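Side-chain contacts in metallo-beta-lactamase domain-containing protein (PDB 2AZ4), which binds two zinc ions in a metallo-beta-lactamase fold and may act as an RNA-binding exonuclease, though its role is not established: residues G20-V25 with H31-F36; L63-D68 with D80-H85; K270-S275 with V279-N284; I316-L321 with Y328-V333. One frame throughout, in Å; residues are numbered along the deposited sequence.

The four contacts follow one another along the chain without interlocking, and they fall into two groups on opposite sides of its centre. Contacts 1 and 2 have centres about 13 Å apart and belong to the metallo-beta-lactamase part: the hairpin of strands 22-27 and 30-34, and the loop that leads into strand 85-89 beside it. Contacts 3 and 4, centres about 11 Å apart, share the six-stranded parallel sheet, in which strands 278-282 and 328-331 are neighbours. Between contacts 2 and 4 the centres are about 50 Å apart. Of the four, contact 1 comes close to the zinc site, whereas contacts 3 and 4 each pack a helix against the parallel sheet, away from the zinc site.

Contact 1: G20-V25 with H31-F36; sequences GTVIEV and HIFFDF
I23 and V25 pair with F34 and I32 as the hydrogen-bonded rungs of an antiparallel beta hairpin. Each rung closes with two backbone bonds: I23 N to F34 O at 2.7 Å with its return F34 N to I23 O, and V25 N to I32 O with its return I32 N to V25 O at 2.8 Å. Beyond the strands D35 N gives T21 O a weak bond. Between the rungs lies the non-hydrogen-bonded pair E24 and F33, where CA-H groups point at carbonyls, as in F33 CA to I23 O at 3.1 Å.

Apolar packing fills one face. The F34 ring (chi1 49°) is swung back across the neighbouring strand: its CZ meets I23 CG2 at 3.8 Å, while V25 CG2 lies at its edge, 3.8 Å from CE1. On the other face E24 runs extended alongside F33 and lays its CG over the ring, 4.1 Å from the centroid, a CH-pi contact; the carboxylate plane is turned 26° from that ring. The polar end of E24 goes on to H12, OE1 taking its hydrogen bond.

D35, reached through a cis peptide, bonds H97 and Y186 through OD2, placing a second-shell carboxylate behind a zinc ligand. The hairpin itself lies between strands 7-13 and 85-89, with I177 of strand 173-179 packed against V25, I32 and F34.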
# COMPACT_ATOMS: atom_id res chain seq x y z
N GLY A 20 8.15 -5.06 4.99
CA GLY A 20 8.26 -6.26 5.81
C GLY A 20 8.21 -5.99 7.30
O GLY A 20 8.69 -6.83 8.08
N THR A 21 7.62 -4.86 7.70
CA THR A 21 7.33 -4.61 9.13
C THR A 21 6.45 -5.71 9.71
O THR A 21 5.34 -5.96 9.24
CB THR A 21 6.63 -3.26 9.38
OG1 THR A 21 7.45 -2.21 8.90
CG2 THR A 21 6.42 -3.03 10.86
N VAL A 22 6.97 -6.39 10.73
CA VAL A 22 6.16 -7.33 11.47
C VAL A 22 6.49 -7.07 12.93
O VAL A 22 7.62 -7.29 13.38
CB VAL A 22 6.46 -8.81 11.10
CG1 VAL A 22 5.60 -9.75 11.93
CG2 VAL A 22 6.26 -9.07 9.58
N ILE A 23 5.49 -6.57 13.64
CA ILE A 23 5.63 -6.26 15.04
C ILE A 23 4.63 -7.10 15.77
O ILE A 23 3.51 -7.32 15.28
CB ILE A 23 5.40 -4.73 15.28
CG1 ILE A 23 6.52 -3.92 14.60
CG2 ILE A 23 5.25 -4.41 16.75
CD1 ILE A 23 6.18 -2.44 14.39
N GLU A 24 5.05 -7.58 16.94
CA GLU A 24 4.20 -8.30 17.87
C GLU A 24 3.95 -7.48 19.11
O GLU A 24 4.86 -6.84 19.66
CB GLU A 24 4.86 -9.62 18.28
CG GLU A 24 4.04 -10.42 19.27
CD GLU A 24 4.74 -11.70 19.70
OE1 GLU A 24 5.85 -11.97 19.22
OE2 GLU A 24 4.16 -12.43 20.53
N VAL A 25 2.70 -7.50 19.56
CA VAL A 25 2.32 -6.93 20.83
C VAL A 25 1.70 -8.06 21.62
O VAL A 25 0.74 -8.68 21.16
CB VAL A 25 1.35 -5.73 20.71
CG1 VAL A 25 0.99 -5.20 22.11
CG2 VAL A 25 1.99 -4.60 19.90
N HIS A 31 -1.66 -12.32 21.87
CA HIS A 31 -0.73 -11.51 21.09
C HIS A 31 -1.27 -11.17 19.72
O HIS A 31 -2.07 -11.93 19.15
CB HIS A 31 0.71 -12.11 21.06
CG HIS A 31 0.84 -13.45 20.39
ND1 HIS A 31 -0.24 -14.22 20.01
CD2 HIS A 31 1.95 -14.16 20.06
CE1 HIS A 31 0.20 -15.35 19.46
NE2 HIS A 31 1.52 -15.33 19.47
N ILE A 32 -0.88 -10.01 19.23
CA ILE A 32 -1.24 -9.53 17.90
C ILE A 32 0.02 -9.24 17.09
O ILE A 32 1.09 -9.03 17.65
CB ILE A 32 -2.14 -8.28 17.93
CG1 ILE A 32 -1.41 -7.09 18.55
CG2 ILE A 32 -3.44 -8.61 18.64
CD1 ILE A 32 -2.15 -5.75 18.47
N PHE A 33 -0.13 -9.28 15.77
CA PHE A 33 0.97 -9.02 14.86
C PHE A 33 0.44 -8.07 13.78
O PHE A 33 -0.76 -8.10 13.49
CB PHE A 33 1.48 -10.30 14.17
CG PHE A 33 2.06 -11.36 15.13
CD1 PHE A 33 3.43 -11.55 15.23
CD2 PHE A 33 1.23 -12.17 15.88
CE1 PHE A 33 3.96 -12.54 16.11
CE2 PHE A 33 1.76 -13.15 16.77
CZ PHE A 33 3.12 -13.32 16.86
N PHE A 34 1.34 -7.29 13.19
CA PHE A 34 1.07 -6.35 12.10
C PHE A 34 2.40 -5.82 11.58
O PHE A 34 3.34 -5.66 12.36
CB PHE A 34 0.21 -5.16 12.58
CG PHE A 34 0.73 -4.50 13.84
CD1 PHE A 34 0.29 -4.92 15.10
CD2 PHE A 34 1.66 -3.45 13.77
CE1 PHE A 34 0.77 -4.33 16.26
CE2 PHE A 34 2.13 -2.84 14.94
CZ PHE A 34 1.70 -3.29 16.18
N ASP A 35 2.53 -5.60 10.28
CA ASP A 35 1.63 -6.14 9.26
C ASP A 35 2.12 -7.55 8.90
O ASP A 35 2.46 -8.32 9.81
CB ASP A 35 1.61 -5.19 8.05
CG ASP A 35 0.94 -3.85 8.37
OD1 ASP A 35 -0.11 -3.87 9.07
OD2 ASP A 35 1.42 -2.79 7.92
N PHE A 36 2.15 -7.90 7.61
CA PHE A 36 2.50 -9.27 7.20
C PHE A 36 3.03 -9.35 5.75
O PHE A 36 2.55 -10.15 4.95
CB PHE A 36 1.28 -10.20 7.37
CG PHE A 36 1.64 -11.56 7.89
CD1 PHE A 36 2.07 -11.71 9.21
CD2 PHE A 36 1.57 -12.67 7.08
CE1 PHE A 36 2.42 -12.96 9.71
CE2 PHE A 36 1.91 -13.94 7.57
CZ PHE A 36 2.34 -14.08 8.88

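Contact 2: L63-D68 with D80-H85; sequences LKDLYD and DKDYQH
A surface salt-bridge network, centred on the ammonium group of K64, ties together two parts of the long loop between helix 51-56 and strand 85-89. K64 NZ meets D82 OD1 at 2.9 Å across the contact and D65 OD2 at 2.8 Å within its own segment. Both carboxylates offer the anti lone pair, the one facing away from the second oxygen. The two acidic oxygens, D65 OD2 and D82 OD1, are 4.4 Å apart, a proximity that the shared lysine probably makes tolerable.

Neither segment has regular structure at this point, so the network is a loop-to-loop link on the surface, just ahead of strand 85-89 of the mixed sheet. The chain then enters that strand, the neighbour of hairpin strand 30-34, and on the way Y83 stacks on H31. K64 reaches over with CG anti to the backbone N (chi1 178°) and turns at its last torsion, crossing D82 at about a right angle. The same NZ also donates to K81 O at 3.2 Å, from 35° outside the carbonyl plane. A water doubles that link: it accepts from K64 NZ at 2.7 Å and donates to K81 O at 2.9 Å. The K64 side chain also packs on Y75 and E79.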
# COMPACT_ATOMS: atom_id res chain seq x y z
N LEU A 63 8.94 -17.24 13.49
CA LEU A 63 7.78 -16.96 14.33
C LEU A 63 7.19 -18.26 14.83
O LEU A 63 7.11 -19.23 14.09
CB LEU A 63 6.71 -16.14 13.59
CG LEU A 63 7.00 -14.70 13.14
CD1 LEU A 63 5.88 -14.16 12.23
CD2 LEU A 63 7.19 -13.76 14.31
N LYS A 64 6.78 -18.28 16.10
CA LYS A 64 6.28 -19.52 16.68
C LYS A 64 4.78 -19.56 16.53
O LYS A 64 4.10 -18.60 16.89
CB LYS A 64 6.68 -19.62 18.16
CG LYS A 64 6.16 -20.86 18.86
CD LYS A 64 6.44 -20.78 20.36
CE LYS A 64 5.54 -21.73 21.15
NZ LYS A 64 4.08 -21.39 21.02
N ASP A 65 4.28 -20.69 16.01
CA ASP A 65 2.84 -20.98 15.93
C ASP A 65 2.03 -19.84 15.30
O ASP A 65 1.02 -19.40 15.85
CB ASP A 65 2.29 -21.35 17.31
CG ASP A 65 2.71 -22.76 17.74
OD1 ASP A 65 2.62 -23.72 16.93
OD2 ASP A 65 3.11 -22.91 18.92
N LEU A 66 2.50 -19.36 14.16
CA LEU A 66 1.82 -18.34 13.38
C LEU A 66 1.74 -18.74 11.91
O LEU A 66 0.72 -18.51 11.25
CB LEU A 66 2.50 -16.97 13.57
CG LEU A 66 1.68 -15.73 13.18
CD1 LEU A 66 0.50 -15.46 14.09
CD2 LEU A 66 2.53 -14.47 13.04
N TYR A 67 2.79 -19.36 11.37
CA TYR A 67 2.75 -19.73 9.96
C TYR A 67 1.89 -20.99 9.79
O TYR A 67 1.76 -21.77 10.73
CB TYR A 67 4.14 -19.94 9.36
CG TYR A 67 5.01 -18.70 9.32
CD1 TYR A 67 4.60 -17.55 8.62
CD2 TYR A 67 6.23 -18.67 9.98
CE1 TYR A 67 5.40 -16.42 8.60
CE2 TYR A 67 7.04 -17.53 9.96
CZ TYR A 67 6.62 -16.42 9.27
OH TYR A 67 7.43 -15.31 9.22
N ASP A 68 1.27 -21.13 8.62
CA ASP A 68 0.40 -22.27 8.30
C ASP A 68 1.21 -23.54 8.58
O ASP A 68 2.23 -23.74 7.96
CB ASP A 68 0.01 -22.17 6.82
CG ASP A 68 -0.96 -23.28 6.34
OD1 ASP A 68 -1.23 -24.25 7.08
OD2 ASP A 68 -1.45 -23.16 5.19
N ASP A 80 9.03 -18.88 24.26
CA ASP A 80 8.77 -19.94 25.23
C ASP A 80 7.36 -19.94 25.78
O ASP A 80 7.06 -20.71 26.71
CB ASP A 80 9.79 -19.90 26.41
CG ASP A 80 9.83 -18.54 27.14
OD1 ASP A 80 9.06 -17.60 26.81
OD2 ASP A 80 10.67 -18.41 28.08
N LYS A 81 6.49 -19.09 25.23
CA LYS A 81 5.10 -18.98 25.66
C LYS A 81 4.14 -19.47 24.59
O LYS A 81 4.37 -19.25 23.40
CB LYS A 81 4.74 -17.52 26.03
CG LYS A 81 5.55 -16.95 27.19
CD LYS A 81 4.95 -15.64 27.73
CE LYS A 81 5.50 -15.29 29.13
NZ LYS A 81 5.00 -16.19 30.26
N ASP A 82 3.07 -20.12 25.03
CA ASP A 82 1.93 -20.46 24.19
C ASP A 82 0.87 -19.39 24.39
O ASP A 82 0.74 -18.84 25.49
CB ASP A 82 1.34 -21.81 24.57
CG ASP A 82 2.24 -22.97 24.18
OD1 ASP A 82 3.13 -22.81 23.33
OD2 ASP A 82 2.04 -24.07 24.74
N TYR A 83 0.14 -19.07 23.33
CA TYR A 83 -0.90 -18.04 23.41
C TYR A 83 -2.27 -18.63 23.10
O TYR A 83 -2.42 -19.42 22.17
CB TYR A 83 -0.56 -16.88 22.47
CG TYR A 83 0.62 -16.07 22.98
CD1 TYR A 83 0.43 -15.04 23.90
CD2 TYR A 83 1.91 -16.35 22.55
CE1 TYR A 83 1.49 -14.31 24.39
CE2 TYR A 83 3.00 -15.61 23.04
CZ TYR A 83 2.78 -14.60 23.97
OH TYR A 83 3.84 -13.86 24.45
N GLN A 84 -3.26 -18.28 23.91
CA GLN A 84 -4.64 -18.72 23.68
C GLN A 84 -5.34 -17.90 22.59
O GLN A 84 -6.25 -18.42 21.93
CB GLN A 84 -5.48 -18.66 24.96
CG GLN A 84 -5.16 -19.81 25.93
CD GLN A 84 -5.41 -21.17 25.31
OE1 GLN A 84 -4.49 -21.97 25.12
NE2 GLN A 84 -6.67 -21.43 24.96
N HIS A 85 -4.92 -16.64 22.43
CA HIS A 85 -5.58 -15.69 21.51
C HIS A 85 -4.53 -15.04 20.63
O HIS A 85 -3.57 -14.45 21.13
CB HIS A 85 -6.32 -14.58 22.28
CG HIS A 85 -7.23 -15.10 23.36
ND1 HIS A 85 -8.49 -15.58 23.11
CD2 HIS A 85 -7.05 -15.19 24.70
CE1 HIS A 85 -9.05 -15.97 24.24
NE2 HIS A 85 -8.20 -15.74 25.22
O HOH W 1 3.84 -18.69 20.59

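Contact 3: K270-S275 with V279-N284; sequences KIIEKS and VVLEAN
V279 is the hub of this contact, its two methyls dividing the helix between them. CG2 fits against the helix end, 3.5 Å from S275 CB, a tight carbon pair, and also meets I271 CG2 at 4.2 Å. CG1 takes the other side, touching I272 CG1 at 4.0 Å. The split follows from the rotamer (chi1 180°), with CG1 anti to the backbone N and CG2 beside it. Two residues on, L281 extends the apolar strip: its CD1 lies 4.1 Å from I272 CD1, so the isoleucine spans both strand positions. No hydrogen bond crosses between the segments.

Around this core, polar groups bind the end of the helix and the end of the strand. S275, the first residue to leave helical geometry, sends OG to E248 and to the carbonyl of R277, the latter within the turn between helix and strand. At the strand's far end E282 caps the next helix: its OE2 accepts from N284 N at 3.1 Å, from above the carboxylate plane, and from N284 ND2 at 2.6 Å on the syn lone pair.

Farther out, I271 leans on L244 of helix 237-249 and on L329. The N-to-C directions of helix 270-274 and strand 279-282 are 157° apart, nearly antiparallel. This is the second half of a beta-alpha-beta crossover: helix 265-274 links parallel strands 256-260 and 278-282, with 328-331 between them, and packs on their sheet.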
# COMPACT_ATOMS: atom_id res chain seq x y z
N LYS A 270 -11.50 10.28 -8.96
CA LYS A 270 -11.38 11.73 -9.18
C LYS A 270 -11.12 12.11 -10.62
O LYS A 270 -11.65 13.12 -11.12
CB LYS A 270 -10.27 12.36 -8.31
CG LYS A 270 -10.49 12.19 -6.82
CD LYS A 270 -11.72 13.00 -6.34
CE LYS A 270 -12.28 12.47 -5.01
NZ LYS A 270 -13.12 13.50 -4.31
N ILE A 271 -10.29 11.33 -11.29
CA ILE A 271 -10.04 11.56 -12.71
C ILE A 271 -11.37 11.47 -13.49
O ILE A 271 -11.69 12.36 -14.28
CB ILE A 271 -8.91 10.62 -13.27
CG1 ILE A 271 -7.57 11.06 -12.69
CG2 ILE A 271 -8.86 10.66 -14.81
CD1 ILE A 271 -6.47 10.02 -12.80
N ILE A 272 -12.13 10.40 -13.25
CA ILE A 272 -13.45 10.22 -13.85
C ILE A 272 -14.38 11.42 -13.58
O ILE A 272 -15.09 11.89 -14.48
CB ILE A 272 -14.08 8.90 -13.34
CG1 ILE A 272 -13.27 7.71 -13.87
CG2 ILE A 272 -15.54 8.77 -13.74
CD1 ILE A 272 -13.67 6.38 -13.29
N GLU A 273 -14.34 11.92 -12.35
CA GLU A 273 -15.17 13.06 -11.90
C GLU A 273 -14.85 14.33 -12.69
O GLU A 273 -15.77 15.03 -13.14
CB GLU A 273 -14.98 13.31 -10.39
CG GLU A 273 -15.90 14.35 -9.73
CD GLU A 273 -15.37 14.85 -8.37
OE1 GLU A 273 -14.69 14.07 -7.66
OE2 GLU A 273 -15.63 16.03 -8.00
N LYS A 274 -13.57 14.61 -12.91
CA LYS A 274 -13.15 15.91 -13.41
C LYS A 274 -12.67 15.95 -14.88
O LYS A 274 -12.62 17.01 -15.49
CB LYS A 274 -12.08 16.50 -12.48
CG LYS A 274 -12.61 16.81 -11.08
CD LYS A 274 -11.91 18.03 -10.47
CE LYS A 274 -12.61 18.49 -9.22
NZ LYS A 274 -12.16 17.73 -8.01
N SER A 275 -12.31 14.79 -15.42
CA SER A 275 -11.76 14.71 -16.77
C SER A 275 -12.71 15.30 -17.83
O SER A 275 -13.86 14.84 -17.94
CB SER A 275 -11.43 13.25 -17.11
OG SER A 275 -10.92 13.15 -18.42
N VAL A 279 -13.63 9.23 -19.81
CA VAL A 279 -12.60 8.29 -19.36
C VAL A 279 -12.98 6.86 -19.71
O VAL A 279 -14.14 6.48 -19.55
CB VAL A 279 -12.39 8.40 -17.83
CG1 VAL A 279 -11.32 7.43 -17.36
CG2 VAL A 279 -11.99 9.84 -17.47
N VAL A 280 -11.98 6.08 -20.15
CA VAL A 280 -12.15 4.65 -20.43
C VAL A 280 -11.04 3.89 -19.70
O VAL A 280 -9.86 4.15 -19.90
CB VAL A 280 -12.12 4.34 -21.96
CG1 VAL A 280 -12.52 2.90 -22.23
CG2 VAL A 280 -13.06 5.26 -22.71
N LEU A 281 -11.42 2.96 -18.84
CA LEU A 281 -10.43 2.21 -18.07
C LEU A 281 -10.28 0.76 -18.58
O LEU A 281 -11.18 0.23 -19.25
CB LEU A 281 -10.78 2.20 -16.57
CG LEU A 281 -10.88 3.53 -15.77
CD1 LEU A 281 -11.17 3.34 -14.26
CD2 LEU A 281 -9.63 4.39 -15.94
N GLU A 282 -9.15 0.13 -18.26
CA GLU A 282 -9.01 -1.29 -18.49
C GLU A 282 -10.08 -1.97 -17.64
O GLU A 282 -10.42 -1.47 -16.58
CB GLU A 282 -7.59 -1.74 -18.10
CG GLU A 282 -7.32 -3.22 -18.32
CD GLU A 282 -7.70 -4.04 -17.10
OE1 GLU A 282 -7.74 -3.46 -16.01
OE2 GLU A 282 -7.99 -5.26 -17.21
N ALA A 283 -10.61 -3.11 -18.09
CA ALA A 283 -11.80 -3.73 -17.47
C ALA A 283 -11.70 -4.06 -15.98
O ALA A 283 -12.66 -3.84 -15.23
CB ALA A 283 -12.28 -4.94 -18.28
N ASN A 284 -10.55 -4.59 -15.56
CA ASN A 284 -10.36 -5.01 -14.16
C ASN A 284 -10.33 -3.80 -13.25
O ASN A 284 -10.80 -3.86 -12.12
CB ASN A 284 -9.08 -5.86 -13.98
CG ASN A 284 -9.21 -7.24 -14.64
OD1 ASN A 284 -9.84 -8.13 -14.10
ND2 ASN A 284 -8.61 -7.41 -15.80

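Contact 4: I316-L321 with Y328-V333; sequences IPYDTL and YLWQVV
L321 and Y328, the residues whose backbones approach most closely, keep their CA atoms 7.5 Å apart, so helix 318-323 and strand 328-331 meet through side chains. The helix begins after P317, at the N-cap position, and its first turn includes the backbone bond from L321 N to P317 O at 3.2 Å. On the strand, Y328 and W330 both direct their CB toward the helix, while L329 and Q331 between and beyond them point away, into the sheet's other side.

The chief contact is L321 over the indole of W330. L321 CG rests above the five-membered ring, 3.7 Å from its centroid and 16° off the normal, a CH-pi contact, and CB lies above the fusion bond near CD2 and CE2. With CG between backbone N and carbonyl carbon (chi1 60°), the indole turns this face to the leucine. Of the leucine's two methyls, CD2 stays by the indole, near CE3, while CD1 goes to Y328 and comes within 3.9 Å of CD2 of that ring, the two side chains crossing at about a right angle. At the rim, Y318 sets its ring edge against the indole, with CE1 4.0 Å from W330 CH2, and its hydroxyl bonds N338 farther out. I316 CD1 approaches Y328 OH end on, at 4.2 Å.

Strand 328-331 sits between strands 256-260 and 278-282, both bonded to it through the backbone. A short helix whose leucine lies on one aromatic ring and beside another, two residues apart on the strand, is helix-to-sheet packing, here covering a parallel alpha/beta sheet away from the zinc site.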
# COMPACT_ATOMS: atom_id res chain seq x y z
N ILE A 316 -15.91 -0.35 -24.75
CA ILE A 316 -15.39 0.30 -25.94
C ILE A 316 -14.36 -0.65 -26.54
O ILE A 316 -13.52 -1.22 -25.81
CB ILE A 316 -14.71 1.66 -25.63
CG1 ILE A 316 -15.57 2.54 -24.70
CG2 ILE A 316 -14.25 2.37 -26.92
CD1 ILE A 316 -16.90 3.07 -25.30
N PRO A 317 -14.45 -0.91 -27.86
CA PRO A 317 -13.41 -1.77 -28.46
C PRO A 317 -12.03 -1.12 -28.39
O PRO A 317 -11.90 0.09 -28.63
CB PRO A 317 -13.86 -1.90 -29.92
CG PRO A 317 -15.33 -1.52 -29.92
CD PRO A 317 -15.47 -0.50 -28.83
N TYR A 318 -11.02 -1.91 -28.04
CA TYR A 318 -9.64 -1.46 -28.08
C TYR A 318 -9.28 -0.75 -29.41
O TYR A 318 -8.62 0.30 -29.43
CB TYR A 318 -8.72 -2.66 -27.83
CG TYR A 318 -7.23 -2.37 -27.91
CD1 TYR A 318 -6.65 -1.34 -27.18
CD2 TYR A 318 -6.40 -3.19 -28.69
CE1 TYR A 318 -5.27 -1.09 -27.23
CE2 TYR A 318 -5.02 -2.95 -28.76
CZ TYR A 318 -4.47 -1.91 -28.02
OH TYR A 318 -3.12 -1.68 -28.08
N ASP A 319 -9.73 -1.34 -30.51
CA ASP A 319 -9.53 -0.81 -31.87
C ASP A 319 -10.02 0.64 -32.02
O ASP A 319 -9.36 1.46 -32.66
CB ASP A 319 -10.23 -1.76 -32.87
CG ASP A 319 -10.03 -1.36 -34.31
OD1 ASP A 319 -8.85 -1.24 -34.73
OD2 ASP A 319 -11.04 -1.17 -35.03
N THR A 320 -11.17 0.94 -31.41
CA THR A 320 -11.70 2.31 -31.38
C THR A 320 -10.84 3.26 -30.55
O THR A 320 -10.59 4.39 -30.95
CB THR A 320 -13.17 2.31 -30.87
OG1 THR A 320 -13.94 1.41 -31.65
CG2 THR A 320 -13.81 3.70 -30.96
N LEU A 321 -10.37 2.80 -29.40
CA LEU A 321 -9.51 3.63 -28.55
C LEU A 321 -8.24 4.04 -29.27
O LEU A 321 -7.80 5.20 -29.16
CB LEU A 321 -9.16 2.86 -27.28
CG LEU A 321 -9.80 3.16 -25.92
CD1 LEU A 321 -11.11 3.99 -25.93
CD2 LEU A 321 -9.88 1.89 -25.10
N TYR A 328 -11.58 10.53 -25.89
CA TYR A 328 -11.27 9.77 -24.69
C TYR A 328 -9.94 10.10 -24.03
O TYR A 328 -8.96 10.43 -24.70
CB TYR A 328 -11.29 8.26 -24.99
CG TYR A 328 -12.58 7.83 -25.61
CD1 TYR A 328 -13.76 7.80 -24.86
CD2 TYR A 328 -12.63 7.44 -26.95
CE1 TYR A 328 -14.97 7.41 -25.43
CE2 TYR A 328 -13.83 7.04 -27.54
CZ TYR A 328 -14.98 7.02 -26.78
OH TYR A 328 -16.15 6.62 -27.34
N LEU A 329 -9.94 9.96 -22.70
CA LEU A 329 -8.72 9.78 -21.96
C LEU A 329 -8.80 8.32 -21.54
O LEU A 329 -9.72 7.95 -20.82
CB LEU A 329 -8.68 10.70 -20.73
CG LEU A 329 -7.58 10.36 -19.72
CD1 LEU A 329 -6.18 10.80 -20.20
CD2 LEU A 329 -7.87 10.91 -18.32
N TRP A 330 -7.88 7.49 -22.00
CA TRP A 330 -7.95 6.06 -21.66
C TRP A 330 -6.72 5.46 -20.99
O TRP A 330 -5.61 5.94 -21.14
CB TRP A 330 -8.39 5.21 -22.85
CG TRP A 330 -7.51 5.23 -24.11
CD1 TRP A 330 -7.51 6.17 -25.10
CD2 TRP A 330 -6.57 4.21 -24.53
NE1 TRP A 330 -6.62 5.82 -26.10
CE2 TRP A 330 -6.03 4.63 -25.77
CE3 TRP A 330 -6.13 3.01 -23.96
CZ2 TRP A 330 -5.06 3.87 -26.47
CZ3 TRP A 330 -5.14 2.24 -24.66
CH2 TRP A 330 -4.64 2.68 -25.90
N GLN A 331 -6.95 4.41 -20.21
CA GLN A 331 -5.89 3.82 -19.41
C GLN A 331 -5.13 2.82 -20.28
O GLN A 331 -5.68 1.78 -20.67
CB GLN A 331 -6.49 3.13 -18.18
CG GLN A 331 -5.50 2.30 -17.33
CD GLN A 331 -6.19 1.50 -16.23
OE1 GLN A 331 -7.39 1.27 -16.28
NE2 GLN A 331 -5.41 1.04 -15.22
N VAL A 332 -3.87 3.10 -20.58
CA VAL A 332 -3.06 2.13 -21.36
C VAL A 332 -2.19 1.32 -20.39
O VAL A 332 -1.54 1.89 -19.51
CB VAL A 332 -2.20 2.82 -22.45
CG1 VAL A 332 -1.30 3.90 -21.85
CG2 VAL A 332 -1.37 1.80 -23.25
N VAL A 333 -2.22 -0.01 -20.54
CA VAL A 333 -1.53 -0.91 -19.61
C VAL A 333 -0.46 -1.82 -20.25
O VAL A 333 0.36 -2.44 -19.56
CB VAL A 333 -2.54 -1.78 -18.81
CG1 VAL A 333 -3.46 -0.89 -17.98
CG2 VAL A 333 -3.36 -2.70 -19.77